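Local coordinates for protein LigF (Sphingobium sp. SYK-6, PDB 4XT0), which cleaves beta-aryl ether bonds of lignin as a glutathione-binding beta-etherase of the GST superfamily, at residues P13-E26 against N234-S246. Numbering follows the deposited sequence.
Sequences PGANSLKPLATLYE and NARPAIKEMFEKS. With GSH (glutathione), chain B.
Met242 pushes its side chain into helix 15-26 as a knob among Leu18, Leu21, Ala22 and Tyr25. Met242 CB lies 3.7 Å from Tyr25 CD2. Met242 CG follows, anti to the backbone N (chi1 176°), and meets Leu21 CG at 4.0 Å. Met242 SD rests against the helix backbone, 3.6 Å from Ala22 N. The side chain then bends at chi3 (63°), and Met242 CE lies 3.8 Å from Leu18 CD1, over the rim of one face of the Phe243 ring. Met242 CA sits over the centre of the Tyr25 ring in a CH-pi contact, while the Glu241 carboxylate comes to the ring edge. Tyr25 OH is hydrogen-bonded to Gln33 OE1. Were Tyr25 an alanine, Met242 CA and CB would probably lose their ring cover, and Gln33 OE1 this partner. Near the C-terminal end of helix 15-26, Arg236 grips Glu26 side-on in a salt bridge: Arg236 NE bonds to Glu26 OE2 at 2.9 Å, and Arg236 NH2 to Glu26 OE1 almost straight (172°). Water links Tyr25 O to Glu241 OE1. Asn16 lines the glutathione pocket. The contact joins the thioredoxin-like N-terminal domain to the last helix of the C-terminal domain. Helix 15-26 packs on helix 237-244 and strand 6-10, with helices 70-80 and 195-204 also against it.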
loop_
_atom_site.group_PDB
_atom_site.type_symbol
_atom_site.label_atom_id
_atom_site.label_comp_id
_atom_site.label_asym_id
_atom_site.label_seq_id
_atom_site.Cartn_x
_atom_site.Cartn_y
_atom_site.Cartn_z
ATOM N N PRO A 13 17.246 13.070 2.442
ATOM C CA PRO A 13 16.829 12.123 3.484
ATOM C C PRO A 13 15.610 12.563 4.326
ATOM O O PRO A 13 15.754 12.936 5.489
ATOM C CB PRO A 13 18.080 12.007 4.362
ATOM C CG PRO A 13 18.763 13.317 4.197
ATOM C CD PRO A 13 18.513 13.737 2.771
ATOM N N GLY A 14 14.420 12.457 3.748
ATOM C CA GLY A 14 13.188 12.655 4.485
ATOM C C GLY A 14 12.038 12.068 3.698
ATOM O O GLY A 14 12.126 11.954 2.477
ATOM N N ALA A 15 10.976 11.679 4.400
ATOM C CA ALA A 15 9.775 11.138 3.775
ATOM C C ALA A 15 10.112 10.011 2.805
ATOM O O ALA A 15 10.983 9.184 3.081
ATOM C CB ALA A 15 8.985 12.273 3.062
ATOM N N ASN A 16 9.446 9.971 1.656
ATOM C CA ASN A 16 9.565 8.788 0.803
ATOM C C ASN A 16 10.967 8.639 0.213
ATOM O O ASN A 16 11.447 7.521 0.006
ATOM C CB ASN A 16 8.508 8.829 -0.302
ATOM C CG ASN A 16 7.121 8.533 0.229
ATOM O OD1 ASN A 16 6.896 7.490 0.847
ATOM N ND2 ASN A 16 6.193 9.459 0.028
ATOM N N SER A 17 11.635 9.765 -0.017
ATOM C CA SER A 17 13.012 9.769 -0.537
ATOM C C SER A 17 14.008 9.055 0.387
ATOM O O SER A 17 14.966 8.445 -0.079
ATOM C CB SER A 17 13.488 11.216 -0.772
ATOM O OG SER A 17 12.807 11.824 -1.859
ATOM N N LEU A 18 13.808 9.165 1.696
ATOM C CA LEU A 18 14.754 8.571 2.631
ATOM C C LEU A 18 14.871 7.042 2.468
ATOM O O LEU A 18 15.947 6.488 2.674
ATOM C CB LEU A 18 14.371 8.929 4.082
ATOM C CG LEU A 18 15.332 8.430 5.179
ATOM C CD1 LEU A 18 15.409 9.410 6.354
ATOM C CD2 LEU A 18 14.937 7.043 5.692
ATOM N N LYS A 19 13.780 6.370 2.097
ATOM C CA LYS A 19 13.760 4.907 2.078
ATOM C C LYS A 19 14.850 4.340 1.150
ATOM O O LYS A 19 15.734 3.632 1.632
ATOM C CB LYS A 19 12.370 4.372 1.688
ATOM C CG LYS A 19 11.183 4.914 2.537
ATOM C CD LYS A 19 9.877 4.188 2.138
ATOM C CE LYS A 19 8.602 4.887 2.635
ATOM N NZ LYS A 19 7.378 4.284 1.993
ATOM N N PRO A 20 14.828 4.671 -0.169
ATOM C CA PRO A 20 15.937 4.082 -0.953
ATOM C C PRO A 20 17.305 4.707 -0.678
ATOM O O PRO A 20 18.339 4.065 -0.913
ATOM C CB PRO A 20 15.513 4.328 -2.418
ATOM C CG PRO A 20 14.626 5.547 -2.365
ATOM C CD PRO A 20 13.912 5.470 -1.010
ATOM N N LEU A 21 17.325 5.936 -0.179
ATOM C CA LEU A 21 18.587 6.584 0.137
ATOM C C LEU A 21 19.280 5.825 1.269
ATOM O O LEU A 21 20.464 5.487 1.174
ATOM C CB LEU A 21 18.346 8.056 0.501
ATOM C CG LEU A 21 19.482 9.077 0.410
ATOM C CD1 LEU A 21 20.047 9.156 -0.997
ATOM C CD2 LEU A 21 18.999 10.461 0.879
ATOM N N ALA A 22 18.537 5.548 2.343
ATOM C CA ALA A 22 19.082 4.783 3.473
ATOM C C ALA A 22 19.481 3.357 3.030
ATOM O O ALA A 22 20.515 2.837 3.432
ATOM C CB ALA A 22 18.062 4.729 4.622
ATOM N N THR A 23 18.655 2.737 2.196
ATOM C CA THR A 23 18.947 1.396 1.683
ATOM C C THR A 23 20.286 1.370 0.932
ATOM O O THR A 23 21.108 0.494 1.161
ATOM C CB THR A 23 17.803 0.904 0.778
ATOM O OG1 THR A 23 16.590 0.889 1.540
ATOM C CG2 THR A 23 18.067 -0.526 0.235
ATOM N N LEU A 24 20.512 2.360 0.070
ATOM C CA LEU A 24 21.747 2.449 -0.707
ATOM C C LEU A 24 22.979 2.579 0.193
ATOM O O LEU A 24 23.991 1.900 -0.014
ATOM C CB LEU A 24 21.674 3.640 -1.686
ATOM C CG LEU A 24 20.707 3.443 -2.867
ATOM C CD1 LEU A 24 20.290 4.797 -3.459
ATOM C CD2 LEU A 24 21.332 2.515 -3.928
ATOM N N TYR A 25 22.897 3.444 1.199
ATOM C CA TYR A 25 24.025 3.630 2.114
ATOM C C TYR A 25 24.222 2.420 3.014
ATOM O O TYR A 25 25.340 2.071 3.346
ATOM C CB TYR A 25 23.830 4.870 2.992
ATOM C CG TYR A 25 24.151 6.175 2.311
ATOM C CD1 TYR A 25 25.462 6.621 2.205
ATOM C CD2 TYR A 25 23.135 6.972 1.782
ATOM C CE1 TYR A 25 25.759 7.820 1.582
ATOM C CE2 TYR A 25 23.421 8.167 1.151
ATOM C CZ TYR A 25 24.736 8.587 1.056
ATOM O OH TYR A 25 25.026 9.783 0.445
ATOM N N GLU A 26 23.132 1.782 3.430
ATOM C CA GLU A 26 23.275 0.614 4.308
ATOM C C GLU A 26 23.936 -0.538 3.565
ATOM O O GLU A 26 24.653 -1.350 4.163
ATOM C CB GLU A 26 21.920 0.170 4.866
ATOM C CG GLU A 26 21.333 1.124 5.897
ATOM C CD GLU A 26 21.909 0.945 7.303
ATOM O OE1 GLU A 26 22.868 0.155 7.491
ATOM O OE2 GLU A 26 21.408 1.623 8.230
ATOM N N ASN A 234 19.334 6.371 14.293
ATOM C CA ASN A 234 20.164 7.553 14.083
ATOM C C ASN A 234 21.640 7.357 14.473
ATOM O O ASN A 234 22.509 8.103 14.017
ATOM C CB ASN A 234 19.579 8.743 14.852
ATOM C CG ASN A 234 18.589 9.539 14.017
ATOM O OD1 ASN A 234 18.921 10.008 12.935
ATOM N ND2 ASN A 234 17.375 9.698 14.518
ATOM N N ALA A 235 21.925 6.362 15.313
ATOM C CA ALA A 235 23.305 6.068 15.693
ATOM C C ALA A 235 24.035 5.145 14.695
ATOM O O ALA A 235 25.261 4.999 14.763
ATOM C CB ALA A 235 23.341 5.455 17.086
ATOM N N ARG A 236 23.292 4.511 13.788
ATOM C CA ARG A 236 23.897 3.595 12.815
ATOM C C ARG A 236 24.829 4.361 11.892
ATOM O O ARG A 236 24.475 5.439 11.437
ATOM C CB ARG A 236 22.827 2.870 11.989
ATOM C CG ARG A 236 21.868 2.011 12.810
ATOM C CD ARG A 236 20.832 1.322 11.911
ATOM N NE ARG A 236 21.461 0.501 10.873
ATOM C CZ ARG A 236 21.801 -0.773 11.045
ATOM N NH1 ARG A 236 21.554 -1.370 12.205
ATOM N NH2 ARG A 236 22.372 -1.454 10.060
ATOM N N PRO A 237 26.027 3.807 11.616
ATOM C CA PRO A 237 27.006 4.506 10.769
ATOM C C PRO A 237 26.476 4.883 9.379
ATOM O O PRO A 237 26.775 5.975 8.909
ATOM C CB PRO A 237 28.153 3.497 10.667
ATOM C CG PRO A 237 28.079 2.751 11.974
ATOM C CD PRO A 237 26.599 2.590 12.217
ATOM N N ALA A 238 25.713 4.007 8.733
ATOM C CA ALA A 238 25.200 4.291 7.393
ATOM C C ALA A 238 24.155 5.408 7.414
ATOM O O ALA A 238 24.043 6.176 6.453
ATOM C CB ALA A 238 24.594 3.016 6.758
ATOM N N ILE A 239 23.388 5.497 8.503
ATOM C CA ILE A 239 22.377 6.549 8.636
ATOM C C ILE A 239 23.035 7.897 8.912
ATOM O O ILE A 239 22.666 8.913 8.306
ATOM C CB ILE A 239 21.358 6.223 9.757
ATOM C CG1 ILE A 239 20.578 4.933 9.428
ATOM C CG2 ILE A 239 20.402 7.381 9.975
ATOM C CD1 ILE A 239 19.763 4.963 8.122
ATOM N N LYS A 240 24.023 7.914 9.809
ATOM C CA LYS A 240 24.819 9.126 10.014
ATOM C C LYS A 240 25.509 9.541 8.712
ATOM O O LYS A 240 25.537 10.725 8.375
ATOM C CB LYS A 240 25.861 8.936 11.125
ATOM C CG LYS A 240 25.277 8.870 12.527
ATOM C CD LYS A 240 26.372 8.905 13.590
ATOM C CE LYS A 240 25.809 8.706 15.005
ATOM N NZ LYS A 240 24.874 9.793 15.451
ATOM N N GLU A 241 26.051 8.574 7.968
ATOM C CA GLU A 241 26.693 8.892 6.688
ATOM C C GLU A 241 25.703 9.524 5.696
ATOM O O GLU A 241 26.045 10.469 4.980
ATOM C CB GLU A 241 27.313 7.644 6.064
ATOM C CG GLU A 241 28.075 7.919 4.772
ATOM C CD GLU A 241 28.441 6.643 4.027
ATOM O OE1 GLU A 241 28.033 5.553 4.481
ATOM O OE2 GLU A 241 29.131 6.730 2.988
ATOM N N MET A 242 24.485 8.987 5.658
ATOM C CA MET A 242 23.444 9.489 4.769
ATOM C C MET A 242 23.196 10.978 5.047
ATOM O O MET A 242 23.216 11.818 4.138
ATOM C CB MET A 242 22.154 8.671 4.945
ATOM C CG MET A 242 20.970 9.191 4.126
ATOM S SD MET A 242 19.426 8.306 4.425
ATOM C CE MET A 242 19.176 8.678 6.167
ATOM N N PHE A 243 22.994 11.311 6.316
ATOM C CA PHE A 243 22.704 12.699 6.676
ATOM C C PHE A 243 23.924 13.606 6.486
ATOM O O PHE A 243 23.788 14.790 6.157
ATOM C CB PHE A 243 22.203 12.790 8.120
ATOM C CG PHE A 243 20.778 12.329 8.300
ATOM C CD1 PHE A 243 19.729 13.036 7.735
ATOM C CD2 PHE A 243 20.489 11.211 9.068
ATOM C CE1 PHE A 243 18.415 12.620 7.913
ATOM C CE2 PHE A 243 19.175 10.787 9.250
ATOM C CZ PHE A 243 18.140 11.492 8.665
ATOM N N GLU A 244 25.115 13.049 6.682
ATOM C CA GLU A 244 26.339 13.819 6.517
ATOM C C GLU A 244 26.570 14.194 5.059
ATOM O O GLU A 244 27.094 15.270 4.756
ATOM C CB GLU A 244 27.542 13.035 7.046
ATOM C CG GLU A 244 28.873 13.763 6.888
ATOM C CD GLU A 244 30.019 12.842 6.491
ATOM O OE1 GLU A 244 30.968 13.333 5.838
ATOM O OE2 GLU A 244 29.972 11.636 6.832
ATOM N N LYS A 245 26.189 13.294 4.156
ATOM C CA LYS A 245 26.501 13.463 2.734
ATOM C C LYS A 245 25.313 13.964 1.922
ATOM O O LYS A 245 25.301 13.868 0.699
ATOM C CB LYS A 245 27.023 12.145 2.147
ATOM C CG LYS A 245 28.469 11.867 2.527
ATOM C CD LYS A 245 28.944 10.537 1.986
ATOM C CE LYS A 245 30.378 10.279 2.409
ATOM N NZ LYS A 245 30.740 8.854 2.184
ATOM N N SER A 246 24.322 14.514 2.608
ATOM C CA SER A 246 23.133 15.008 1.939
ATOM C C SER A 246 22.986 16.509 2.178
ATOM O O SER A 246 21.891 17.024 2.414
ATOM C CB SER A 246 21.893 14.250 2.421
ATOM O OG SER A 246 21.950 12.865 2.066
ATOM O OXT SER A 246 23.979 17.237 2.146
HETATM N N1 GSH B . 3.907 6.274 -3.724
HETATM C CA1 GSH B . 5.073 7.120 -4.019
HETATM C C1 GSH B . 6.354 6.573 -3.399
HETATM O O11 GSH B . 7.416 6.713 -3.973
HETATM O O12 GSH B . 6.341 5.951 -2.210
HETATM C CB1 GSH B . 4.794 8.531 -3.463
HETATM C CG1 GSH B . 5.924 9.454 -3.911
HETATM C CD1 GSH B . 5.747 10.826 -3.288
HETATM O OE1 GSH B . 4.720 11.104 -2.700
HETATM N N2 GSH B . 6.743 11.729 -3.393
HETATM C CA2 GSH B . 6.605 13.071 -2.805
HETATM C C2 GSH B . 6.672 14.105 -3.909
HETATM O O2 GSH B . 7.249 13.833 -4.948
HETATM C CB2 GSH B . 7.780 13.331 -1.852
HETATM S SG2 GSH B . 7.672 12.331 -0.333
HETATM N N3 GSH B . 6.110 15.338 -3.752
HETATM C CA3 GSH B . 6.230 16.323 -4.840
HETATM C C3 GSH B . 4.935 16.594 -5.575
HETATM O O31 GSH B . 4.842 17.604 -6.239
HETATM O O32 GSH B . 3.897 15.736 -5.512
HETATM O O HOH W 1 27.760 3.348 2.823
HETATM O O HOH W 2 24.822 1.120 9.429
#